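Local atomic coordinates of iron-containing alcohol dehydrogenase (Ralstonia eutropha, PDB entry 3JZD), a protein that probably reduces maleylacetate to 3-oxoadipate with NADH or NADPH, working as a homodimeric, metal-binding member of the iron-containing alcohol dehydrogenase family. Residues A[114-120]-A[150-155]; A[157-163]-A[215-221]; A[197-201]-A[282-287]; A[207-211]-A[301-306]. All blocks are in the same frame, centred on the assembly; numbering follows the deposited sequence.

Contact 1 (A[114-120]-A[150-155]); sequences MPIVAIP and PRTVIY
A118 O is held by two groups of V153 and I154. I154 N donates to it at 2.9 Å, with a nearly straight N-H...O angle of 162°. The CA-H of V153 points at the same oxygen, with V153 CA 3.2 Å from A118 O. One residue pair earlier, T152 O accepts from A118 N at 2.9 Å and also meets the CA-H of V117. R151 N donates to I116 O at 2.9 Å, a more bent bond. These bonds join strands 116-120 and 152-155 in parallel, with V117 paired to T152 and A118 to V153. Past the last bond, water 2 joins P120 O to I154 O.

The side chains fall on two faces of the sheet. On one, V117 CG1 meets I154 CD1 at 3.8 Å. V117 CG1 stands anti to its own N (chi1 173°), which carries it to the isoleucine tip. On the other face, the A118 methyl lies against the P150 ring. The P120 ring then crosses the V153 and Y155 side chains at about right angles, with P120 CG 3.7 Å from Y155 CE1. R151 folds back at chi2 and lays one guanidinium face over P115 CB. Water 1 bridges R151 NH2 and M114 O.

The pair lies inside the six-stranded parallel sheet. Strand 92-97 bonds to the far edge of 116-120, and strand 8-19 is next to 152-155. Helix 27-33 packs on I119, T152 and I154. Y155 OH turns to E127, and its ring meets W228.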
# COMPACT_ATOMS: atom_id res chain seq x y z
N MSE A 114 8.58 23.43 5.40
CA MSE A 114 9.51 22.52 6.10
C MSE A 114 8.96 21.10 6.29
O MSE A 114 7.76 20.90 6.47
CB MSE A 114 9.93 23.08 7.46
CG MSE A 114 8.87 22.99 8.56
SE MSE A 114 9.65 23.65 10.23
CE MSE A 114 9.90 25.50 9.70
N PRO A 115 9.85 20.11 6.26
CA PRO A 115 9.39 18.74 6.46
C PRO A 115 8.88 18.52 7.87
O PRO A 115 9.36 19.16 8.80
CB PRO A 115 10.67 17.91 6.25
CG PRO A 115 11.77 18.88 6.56
CD PRO A 115 11.28 20.15 5.96
N ILE A 116 7.93 17.62 8.00
CA ILE A 116 7.47 17.18 9.30
C ILE A 116 7.81 15.71 9.50
O ILE A 116 7.61 14.89 8.59
CB ILE A 116 5.91 17.19 9.43
CG1 ILE A 116 5.32 18.55 9.06
CG2 ILE A 116 5.49 16.82 10.86
CD1 ILE A 116 3.80 18.46 8.81
N VAL A 117 8.36 15.40 10.68
CA VAL A 117 8.49 14.02 11.16
C VAL A 117 7.40 13.85 12.24
O VAL A 117 7.41 14.56 13.26
CB VAL A 117 9.86 13.72 11.79
CG1 VAL A 117 9.89 12.28 12.44
CG2 VAL A 117 10.99 13.96 10.80
N ALA A 118 6.45 12.96 12.00
CA ALA A 118 5.35 12.73 12.93
C ALA A 118 5.65 11.54 13.81
O ALA A 118 6.08 10.50 13.32
CB ALA A 118 3.99 12.53 12.14
N ILE A 119 5.46 11.71 15.12
CA ILE A 119 5.59 10.63 16.10
C ILE A 119 4.20 10.52 16.79
O ILE A 119 3.95 11.20 17.77
CB ILE A 119 6.71 10.94 17.11
CG1 ILE A 119 7.99 11.30 16.36
CG2 ILE A 119 6.93 9.72 18.04
CD1 ILE A 119 9.27 11.48 17.23
N PRO A 120 3.27 9.70 16.24
CA PRO A 120 1.91 9.68 16.75
C PRO A 120 1.72 8.90 18.03
O PRO A 120 2.33 7.86 18.20
CB PRO A 120 1.11 9.02 15.62
CG PRO A 120 1.96 9.06 14.44
CD PRO A 120 3.36 9.04 14.92
N PRO A 150 3.31 14.51 6.36
CA PRO A 150 4.60 14.23 6.98
C PRO A 150 5.52 13.37 6.12
O PRO A 150 5.07 12.44 5.46
CB PRO A 150 4.21 13.49 8.26
CG PRO A 150 2.88 14.12 8.64
CD PRO A 150 2.20 14.25 7.29
N ARG A 151 6.80 13.71 6.07
CA ARG A 151 7.75 12.95 5.25
C ARG A 151 8.03 11.60 5.88
O ARG A 151 8.26 10.63 5.17
CB ARG A 151 9.09 13.66 5.18
CG ARG A 151 9.06 15.05 4.62
CD ARG A 151 8.67 15.13 3.16
NE ARG A 151 8.31 16.53 2.95
CZ ARG A 151 9.16 17.53 2.69
NH1 ARG A 151 10.46 17.31 2.52
NH2 ARG A 151 8.70 18.77 2.59
N THR A 152 8.07 11.56 7.22
CA THR A 152 8.37 10.36 7.96
C THR A 152 7.50 10.27 9.18
O THR A 152 7.24 11.27 9.84
CB THR A 152 9.85 10.36 8.35
OG1 THR A 152 10.63 10.48 7.15
CG2 THR A 152 10.27 9.07 9.16
N VAL A 153 7.04 9.06 9.45
CA VAL A 153 6.22 8.76 10.60
C VAL A 153 7.02 7.70 11.37
O VAL A 153 7.57 6.78 10.78
CB VAL A 153 4.91 8.18 10.18
CG1 VAL A 153 4.06 7.83 11.39
CG2 VAL A 153 4.17 9.15 9.20
N ILE A 154 7.12 7.88 12.68
CA ILE A 154 7.80 6.98 13.55
C ILE A 154 6.74 6.48 14.50
O ILE A 154 6.21 7.26 15.32
CB ILE A 154 8.90 7.70 14.36
CG1 ILE A 154 9.97 8.23 13.42
CG2 ILE A 154 9.47 6.76 15.45
CD1 ILE A 154 11.09 9.04 14.12
N TYR A 155 6.39 5.20 14.36
CA TYR A 155 5.38 4.61 15.22
C TYR A 155 6.05 3.83 16.31
O TYR A 155 6.68 2.80 16.01
CB TYR A 155 4.46 3.64 14.47
CG TYR A 155 3.44 4.28 13.61
CD1 TYR A 155 2.41 5.02 14.19
CD2 TYR A 155 3.44 4.10 12.22
CE1 TYR A 155 1.42 5.59 13.42
CE2 TYR A 155 2.49 4.67 11.43
CZ TYR A 155 1.46 5.41 12.06
OH TYR A 155 0.49 6.00 11.31
O HOH W 1 6.61 19.60 4.42
O HOH W 2 4.85 6.85 17.82

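Contact 2 (A[157-163]-A[215-221]); sequences PALTVGL and ADLDARS. With NAD (nicotinamide-adenine-dinucleotide), chain E.
R220 leaves helix 217-236 with CG anti to its carbonyl carbon (chi1 -71°) and bends again at chi2 (-59°). This turns its guanidinium against the type I beta turn T160-L163. T160 holds OG1 between its backbone N and carbonyl carbon (chi1 63°). From there OG1 donates to P157 O at 2.8 Å and lies against the R220 chain, with T160 OG1 3.4 Å from R220 CD.

R220 NH2 donates to L163 O at 3.0 Å, in the carbonyl plane and on a lone pair. The oxygen sits somewhat out of the guanidinium plane. A second bond from R220 NH2, to V161 O, is weak. Water 3 bridges T160 OG1 and R220 O.

Around this polar centre the packing is mostly apolar. L217 CD2 reaches V161 CG2 at 3.6 Å and also touches A158. The P157 ring sits on R220 CB, and P157 CG is 3.4 Å from S221 OG, which donates to L217 O. D216 is the N-cap of the helix; its OD1 accepts from A219 N.

L159 O lies 3.1 Å from NAD N6A, and L163 CD1 is 3.5 Å from NAD C5A. The loop therefore borders the adenine. R220 NH1 also bonds S168 and Y123, and NE bonds P214 O. The buried guanidinium is thus met by neutral carbonyl and hydroxyl oxygens, and it joins the adenine-side loop to the start of the helix.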
# COMPACT_ATOMS: atom_id res chain seq x y z
N PRO A 157 5.03 2.06 19.79
CA PRO A 157 4.00 1.67 20.72
C PRO A 157 4.33 1.97 22.19
O PRO A 157 3.42 2.06 22.99
CB PRO A 157 3.90 0.18 20.51
CG PRO A 157 5.22 -0.20 20.00
CD PRO A 157 5.59 0.90 19.09
N ALA A 158 5.60 2.12 22.53
CA ALA A 158 5.98 2.50 23.90
C ALA A 158 5.42 3.88 24.27
O ALA A 158 5.15 4.15 25.43
CB ALA A 158 7.46 2.51 24.04
N LEU A 159 5.27 4.76 23.28
CA LEU A 159 4.71 6.09 23.53
C LEU A 159 3.18 6.07 23.64
O LEU A 159 2.59 7.09 23.92
CB LEU A 159 5.17 7.11 22.47
CG LEU A 159 6.68 7.35 22.32
CD1 LEU A 159 6.98 8.57 21.42
CD2 LEU A 159 7.39 7.48 23.63
N THR A 160 2.54 4.94 23.40
CA THR A 160 1.09 4.84 23.55
C THR A 160 0.71 4.08 24.81
O THR A 160 -0.45 3.99 25.13
CB THR A 160 0.42 4.18 22.32
OG1 THR A 160 0.88 2.84 22.19
CG2 THR A 160 0.79 4.90 21.09
N VAL A 161 1.68 3.54 25.54
CA VAL A 161 1.38 2.77 26.77
C VAL A 161 0.56 3.62 27.77
O VAL A 161 -0.40 3.14 28.33
CB VAL A 161 2.69 2.22 27.43
CG1 VAL A 161 2.45 1.78 28.91
CG2 VAL A 161 3.23 1.08 26.61
N GLY A 162 0.94 4.88 27.93
CA GLY A 162 0.25 5.78 28.82
C GLY A 162 -0.96 6.46 28.18
O GLY A 162 -1.57 7.28 28.82
N LEU A 163 -1.32 6.13 26.95
CA LEU A 163 -2.54 6.67 26.37
C LEU A 163 -3.63 6.14 27.33
O LEU A 163 -3.74 4.95 27.54
CB LEU A 163 -2.77 6.14 24.97
CG LEU A 163 -3.97 6.71 24.21
CD1 LEU A 163 -3.83 8.20 24.05
CD2 LEU A 163 -4.08 6.04 22.85
N ALA A 215 -0.07 -1.90 29.18
CA ALA A 215 1.41 -1.99 29.02
C ALA A 215 1.83 -3.10 28.07
O ALA A 215 3.01 -3.34 27.88
CB ALA A 215 2.11 -2.18 30.41
N ASP A 216 0.89 -3.79 27.46
CA ASP A 216 1.23 -4.88 26.54
C ASP A 216 1.69 -4.26 25.21
O ASP A 216 0.90 -3.72 24.48
CB ASP A 216 -0.03 -5.73 26.37
CG ASP A 216 0.13 -6.86 25.39
OD1 ASP A 216 1.12 -6.89 24.66
OD2 ASP A 216 -0.77 -7.73 25.37
N LEU A 217 3.00 -4.30 24.93
CA LEU A 217 3.51 -3.65 23.73
C LEU A 217 3.05 -4.33 22.43
O LEU A 217 3.00 -3.67 21.42
CB LEU A 217 5.04 -3.50 23.77
CG LEU A 217 5.55 -2.54 24.84
CD1 LEU A 217 7.09 -2.69 25.03
CD2 LEU A 217 5.18 -1.13 24.48
N ASP A 218 2.68 -5.61 22.47
CA ASP A 218 2.14 -6.25 21.26
C ASP A 218 0.73 -5.74 20.97
O ASP A 218 0.43 -5.43 19.82
CB ASP A 218 2.08 -7.76 21.40
CG ASP A 218 3.47 -8.41 21.38
OD1 ASP A 218 4.40 -7.95 20.69
OD2 ASP A 218 3.59 -9.44 22.05
N ALA A 219 -0.11 -5.63 22.00
CA ALA A 219 -1.46 -5.08 21.83
C ALA A 219 -1.33 -3.65 21.36
O ALA A 219 -2.05 -3.23 20.48
CB ALA A 219 -2.26 -5.15 23.12
N ARG A 220 -0.43 -2.89 21.95
CA ARG A 220 -0.25 -1.52 21.51
C ARG A 220 0.24 -1.47 20.03
O ARG A 220 -0.21 -0.61 19.28
CB ARG A 220 0.71 -0.75 22.41
CG ARG A 220 0.19 -0.36 23.82
CD ARG A 220 -1.05 0.49 23.77
NE ARG A 220 -1.43 1.01 25.09
CZ ARG A 220 -2.40 1.90 25.29
NH1 ARG A 220 -3.12 2.37 24.28
NH2 ARG A 220 -2.66 2.33 26.51
N SER A 221 1.16 -2.34 19.64
CA SER A 221 1.63 -2.40 18.27
C SER A 221 0.49 -2.70 17.31
O SER A 221 0.33 -2.06 16.27
CB SER A 221 2.72 -3.47 18.12
OG SER A 221 3.84 -3.16 18.92
PA NAD E . -5.59 15.04 20.56
O1A NAD E . -4.39 15.21 19.68
O2A NAD E . -6.41 16.26 20.46
O5B NAD E . -5.17 14.53 22.02
C5B NAD E . -6.07 14.63 23.12
C4B NAD E . -5.28 14.66 24.41
O4B NAD E . -4.62 13.44 24.65
C3B NAD E . -4.17 15.71 24.34
O3B NAD E . -4.07 16.41 25.55
C2B NAD E . -2.90 14.91 24.19
O2B NAD E . -1.78 15.58 24.71
C1B NAD E . -3.26 13.64 24.96
N9A NAD E . -2.50 12.48 24.50
C8A NAD E . -2.37 12.11 23.19
N7A NAD E . -1.64 10.98 23.15
C5A NAD E . -1.28 10.63 24.39
C6A NAD E . -0.49 9.58 24.89
N6A NAD E . -0.20 8.50 24.19
N1A NAD E . -0.27 9.53 26.25
C2A NAD E . -0.81 10.47 27.09
N3A NAD E . -1.59 11.50 26.59
C4A NAD E . -1.81 11.59 25.25
O3 NAD E . -6.57 13.82 20.16
PN NAD E . -6.68 13.09 18.73
O1N NAD E . -8.03 12.39 18.81
O2N NAD E . -5.42 12.36 18.44
O5D NAD E . -6.72 14.21 17.64
C5D NAD E . -7.94 14.77 17.25
C4D NAD E . -7.63 16.03 16.47
O4D NAD E . -6.94 15.64 15.31
C3D NAD E . -8.88 16.75 16.01
O3D NAD E . -8.56 18.09 15.82
C2D NAD E . -9.16 16.09 14.69
O2D NAD E . -10.00 16.87 13.88
C1D NAD E . -7.72 15.95 14.17
N1N NAD E . -7.63 14.92 13.12
C2N NAD E . -7.26 15.33 11.86
C3N NAD E . -7.15 14.40 10.83
C7N NAD E . -6.66 14.83 9.47
O7N NAD E . -6.50 13.88 8.46
N7N NAD E . -6.33 16.08 9.20
C4N NAD E . -7.42 13.05 11.10
C5N NAD E . -7.78 12.65 12.38
C6N NAD E . -7.86 13.60 13.40
O HOH W 3 -0.74 1.84 20.58

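Contact 3 (A[197-201]-A[282-287]); sequences EEGIR and RIRRAT
E197 and R285 meet side-on, their carboxylate and guanidinium planes only 16° apart. R285 NE donates to E197 OE2 at 2.8 Å, and R285 NH2 donates to E197 OE1 at 2.9 Å. Both oxygens use their syn lone pairs, and both lie close to the guanidinium plane. R282 comes from another direction, its guanidinium plane turned 62° from the carboxylate. R282 NE reaches E197 OE1 at 2.7 Å from the anti side, out of the carboxylate plane. OE1 thus accepts from two arginines.

The E197 chain is extended, with CG anti to the backbone N, and this carries the carboxylate across to the facing helix. R201 adds a weak bond to E197 OE2 and an ion pair to E198. The cluster of positive charges would probably favour the ionised form of E197.

Beneath the charges the packing is largely apolar. A286 CB sits 3.4 Å from E197 O and also touches I200. I200 CG2 meets T287 CG2 at 3.5 Å, while I200 CD1 reaches I283. A286 O receives the CA-H of R201.

The segments 197-201 and 282-287 run at 37°, with axes 8.3 Å apart. They belong to helices 190-212 and 277-287 of the all-helical C-terminal part. Helix 165-182 packs on I200 and I283, and helix 294-304 lies against I283 and T287. E198 also packs on L194 of the second subunit.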
# COMPACT_ATOMS: atom_id res chain seq x y z
N GLU A 197 -10.07 -3.22 5.66
CA GLU A 197 -10.51 -4.36 6.38
C GLU A 197 -9.48 -4.90 7.37
O GLU A 197 -9.84 -5.31 8.47
CB GLU A 197 -10.96 -5.44 5.42
CG GLU A 197 -11.63 -6.52 6.11
CD GLU A 197 -12.32 -7.52 5.19
OE1 GLU A 197 -12.43 -7.29 3.92
OE2 GLU A 197 -12.78 -8.51 5.81
N GLU A 198 -8.21 -4.95 6.96
CA GLU A 198 -7.10 -5.34 7.85
C GLU A 198 -6.95 -4.37 9.06
O GLU A 198 -6.67 -4.77 10.21
CB GLU A 198 -5.80 -5.37 7.04
CG GLU A 198 -4.56 -5.57 7.82
CD GLU A 198 -4.38 -7.01 8.27
OE1 GLU A 198 -5.36 -7.79 8.23
OE2 GLU A 198 -3.22 -7.34 8.63
N GLY A 199 -7.09 -3.10 8.78
CA GLY A 199 -7.05 -2.10 9.85
C GLY A 199 -8.17 -2.33 10.88
O GLY A 199 -7.93 -2.30 12.10
N ILE A 200 -9.37 -2.61 10.39
CA ILE A 200 -10.48 -2.84 11.29
C ILE A 200 -10.18 -4.09 12.11
O ILE A 200 -10.40 -4.11 13.31
CB ILE A 200 -11.88 -2.92 10.55
CG1 ILE A 200 -12.18 -1.58 9.83
CG2 ILE A 200 -13.00 -3.21 11.56
CD1 ILE A 200 -13.49 -1.55 9.01
N ARG A 201 -9.64 -5.12 11.47
CA ARG A 201 -9.39 -6.37 12.13
C ARG A 201 -8.37 -6.19 13.25
O ARG A 201 -8.54 -6.72 14.34
CB ARG A 201 -8.87 -7.40 11.14
CG ARG A 201 -9.28 -8.79 11.37
CD ARG A 201 -8.59 -9.80 10.41
NE ARG A 201 -8.15 -9.26 9.10
CZ ARG A 201 -8.93 -9.02 8.02
NH1 ARG A 201 -10.27 -9.22 8.05
NH2 ARG A 201 -8.34 -8.51 6.92
N ARG A 282 -18.06 -6.84 5.00
CA ARG A 282 -16.63 -6.78 5.24
C ARG A 282 -16.34 -6.20 6.61
O ARG A 282 -15.46 -6.68 7.30
CB ARG A 282 -15.88 -6.00 4.15
CG ARG A 282 -15.98 -6.69 2.79
CD ARG A 282 -15.24 -6.03 1.68
NE ARG A 282 -13.78 -6.12 1.86
CZ ARG A 282 -12.90 -5.77 0.92
NH1 ARG A 282 -13.33 -5.30 -0.25
NH2 ARG A 282 -11.59 -5.91 1.15
N ILE A 283 -17.10 -5.20 7.04
CA ILE A 283 -16.88 -4.69 8.37
C ILE A 283 -17.22 -5.76 9.42
O ILE A 283 -16.52 -5.89 10.42
CB ILE A 283 -17.68 -3.44 8.61
CG1 ILE A 283 -17.15 -2.30 7.71
CG2 ILE A 283 -17.67 -3.10 10.10
CD1 ILE A 283 -18.11 -1.09 7.67
N ARG A 284 -18.28 -6.51 9.18
CA ARG A 284 -18.73 -7.58 10.09
C ARG A 284 -17.69 -8.68 10.22
O ARG A 284 -17.37 -9.10 11.34
CB ARG A 284 -20.05 -8.15 9.63
CG ARG A 284 -21.18 -7.15 9.85
CD ARG A 284 -22.50 -7.53 9.16
NE ARG A 284 -22.87 -8.92 9.40
CZ ARG A 284 -23.20 -9.81 8.46
NH1 ARG A 284 -23.31 -9.47 7.17
NH2 ARG A 284 -23.46 -11.04 8.84
N ARG A 285 -17.15 -9.10 9.08
CA ARG A 285 -16.10 -10.12 9.04
C ARG A 285 -14.89 -9.64 9.82
O ARG A 285 -14.32 -10.39 10.59
CB ARG A 285 -15.71 -10.43 7.60
CG ARG A 285 -14.71 -11.55 7.45
CD ARG A 285 -14.53 -11.97 5.99
NE ARG A 285 -14.04 -10.88 5.15
CZ ARG A 285 -13.92 -10.93 3.82
NH1 ARG A 285 -14.26 -12.02 3.14
NH2 ARG A 285 -13.47 -9.87 3.14
N ALA A 286 -14.49 -8.38 9.62
CA ALA A 286 -13.30 -7.88 10.28
C ALA A 286 -13.49 -7.66 11.81
O ALA A 286 -12.53 -7.65 12.58
CB ALA A 286 -12.82 -6.59 9.58
N THR A 287 -14.73 -7.46 12.25
CA THR A 287 -15.02 -7.24 13.67
C THR A 287 -15.51 -8.51 14.39
O THR A 287 -15.72 -8.51 15.59
CB THR A 287 -16.10 -6.15 13.86
OG1 THR A 287 -17.26 -6.51 13.12
CG2 THR A 287 -15.61 -4.77 13.39

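Contact 4 (A[207-211]-A[301-306])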
# COMPACT_ATOMS: atom_id res chain seq x y z
N ILE A 207 -8.31 -3.58 20.69
CA ILE A 207 -9.03 -2.83 21.73
C ILE A 207 -9.15 -3.66 23.01
O ILE A 207 -8.78 -3.18 24.10
CB ILE A 207 -10.41 -2.32 21.23
CG1 ILE A 207 -10.20 -1.12 20.32
CG2 ILE A 207 -11.31 -1.96 22.43
CD1 ILE A 207 -11.35 -0.80 19.34
N PRO A 208 -9.63 -4.91 22.90
CA PRO A 208 -9.75 -5.64 24.15
C PRO A 208 -8.41 -6.04 24.74
O PRO A 208 -8.29 -6.12 25.96
CB PRO A 208 -10.63 -6.86 23.79
CG PRO A 208 -10.70 -6.90 22.33
CD PRO A 208 -10.41 -5.52 21.81
N ALA A 209 -7.39 -6.27 23.91
CA ALA A 209 -6.10 -6.65 24.46
C ALA A 209 -5.50 -5.45 25.23
O ALA A 209 -4.95 -5.62 26.31
CB ALA A 209 -5.13 -7.18 23.33
N VAL A 210 -5.64 -4.25 24.69
CA VAL A 210 -5.12 -3.06 25.30
C VAL A 210 -5.92 -2.75 26.58
O VAL A 210 -5.33 -2.40 27.61
CB VAL A 210 -5.13 -1.86 24.31
CG1 VAL A 210 -4.97 -0.55 25.02
CG2 VAL A 210 -4.04 -2.07 23.29
N PHE A 211 -7.23 -2.93 26.51
CA PHE A 211 -8.09 -2.73 27.66
C PHE A 211 -7.69 -3.68 28.81
O PHE A 211 -7.64 -3.28 29.96
CB PHE A 211 -9.53 -2.98 27.27
CG PHE A 211 -10.51 -2.67 28.34
CD1 PHE A 211 -10.91 -1.37 28.56
CD2 PHE A 211 -11.05 -3.68 29.12
CE1 PHE A 211 -11.83 -1.07 29.55
CE2 PHE A 211 -11.98 -3.39 30.10
CZ PHE A 211 -12.37 -2.08 30.31
N LEU A 301 -18.39 -2.94 20.93
CA LEU A 301 -16.94 -2.82 21.10
C LEU A 301 -16.62 -1.59 21.95
O LEU A 301 -15.67 -1.60 22.79
CB LEU A 301 -16.25 -2.69 19.73
CG LEU A 301 -14.74 -2.78 19.59
CD1 LEU A 301 -14.29 -4.12 20.17
CD2 LEU A 301 -14.39 -2.64 18.10
N ALA A 302 -17.43 -0.54 21.78
CA ALA A 302 -17.25 0.68 22.56
C ALA A 302 -17.75 0.44 23.97
O ALA A 302 -17.03 0.69 24.94
CB ALA A 302 -18.02 1.88 21.95
N GLN A 303 -18.98 -0.03 24.06
CA GLN A 303 -19.63 -0.17 25.34
C GLN A 303 -18.95 -1.13 26.33
O GLN A 303 -18.77 -0.79 27.49
CB GLN A 303 -21.06 -0.61 25.19
CG GLN A 303 -21.80 -0.25 26.48
CD GLN A 303 -23.15 -0.81 26.55
OE1 GLN A 303 -23.37 -1.96 26.18
NE2 GLN A 303 -24.09 -0.03 27.08
N ARG A 304 -18.57 -2.30 25.83
CA ARG A 304 -17.91 -3.34 26.60
C ARG A 304 -16.59 -2.85 27.20
O ARG A 304 -16.15 -3.37 28.23
CB ARG A 304 -17.65 -4.52 25.66
CG ARG A 304 -16.85 -5.68 26.22
CD ARG A 304 -16.54 -6.77 25.10
NE ARG A 304 -17.75 -7.28 24.41
CZ ARG A 304 -18.07 -7.12 23.10
NH1 ARG A 304 -17.24 -6.49 22.21
NH2 ARG A 304 -19.23 -7.65 22.69
N HIS A 305 -15.95 -1.86 26.60
CA HIS A 305 -14.67 -1.41 27.08
C HIS A 305 -14.71 -0.01 27.65
O HIS A 305 -13.74 0.71 27.57
CB HIS A 305 -13.60 -1.53 26.00
CG HIS A 305 -13.54 -2.90 25.42
ND1 HIS A 305 -14.14 -3.22 24.23
CD2 HIS A 305 -13.06 -4.06 25.92
CE1 HIS A 305 -13.99 -4.51 23.99
NE2 HIS A 305 -13.33 -5.04 25.00
N GLY A 306 -15.85 0.35 28.22
CA GLY A 306 -15.96 1.60 28.95
C GLY A 306 -16.07 2.92 28.22
O GLY A 306 -16.03 3.94 28.86
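H305 packs its imidazole against I207, P208 and F211. I207 CG2 sits over one ring face, 3.6 Å from H305 ND1. P208 CB approaches H305 NE2 at 3.5 Å. The H305 ring turns its edge to the face of F211, a T-shaped pair with centroids 5.2 Å apart and planes at 69°. H305 CB lies over the same phenyl ring in a CH-pi contact, 3.7 Å from F211 CD1. Beside them I207 CD1 meets L301 CD2 at 3.8 Å.

The next shell positions the H305 ring. H305 ND1 donates to L301 O at 2.7 Å, almost straight at 169° and on a lone pair of the carbonyl. This bond sets the ring's rotation and satisfies ND1. R304 CG covers the ring face opposite I207. F211 has CG anti to its backbone N (chi1 -174°), which lays the phenyl against H305. R165 makes a cation-pi contact with F211, and V169 of the same helix, 165-182, touches H305.

H305 follows the last turn of helix 294-304, and G306, with positive phi, is the C-prime residue of a Schellman motif. The arrangement is a helix C-terminus packed on helix 190-212 within the helical C-terminal part of the family fold.

Contact 1 comes first along the chain and lies in the parallel sheet. Contact 2 follows it, and the two touch where I119 packs on L159, with centres about 19 Å apart. Contact 2 joins the loop after strand 152-155 to helix 217-236, so it ties the sheet part to the helical part beside the NAD adenine. Contacts 3 and 4 share helix 190-212 and lie about 16 Å apart, centre to centre. Their partner helices, 277-287 and 294-304, follow each other in the chain. Contact 4 touches contact 2 through A209 and V210 on A219 and R220. The segments of contacts 2, 3 and 4 alternate along the chain, so regions far apart in sequence are brought together.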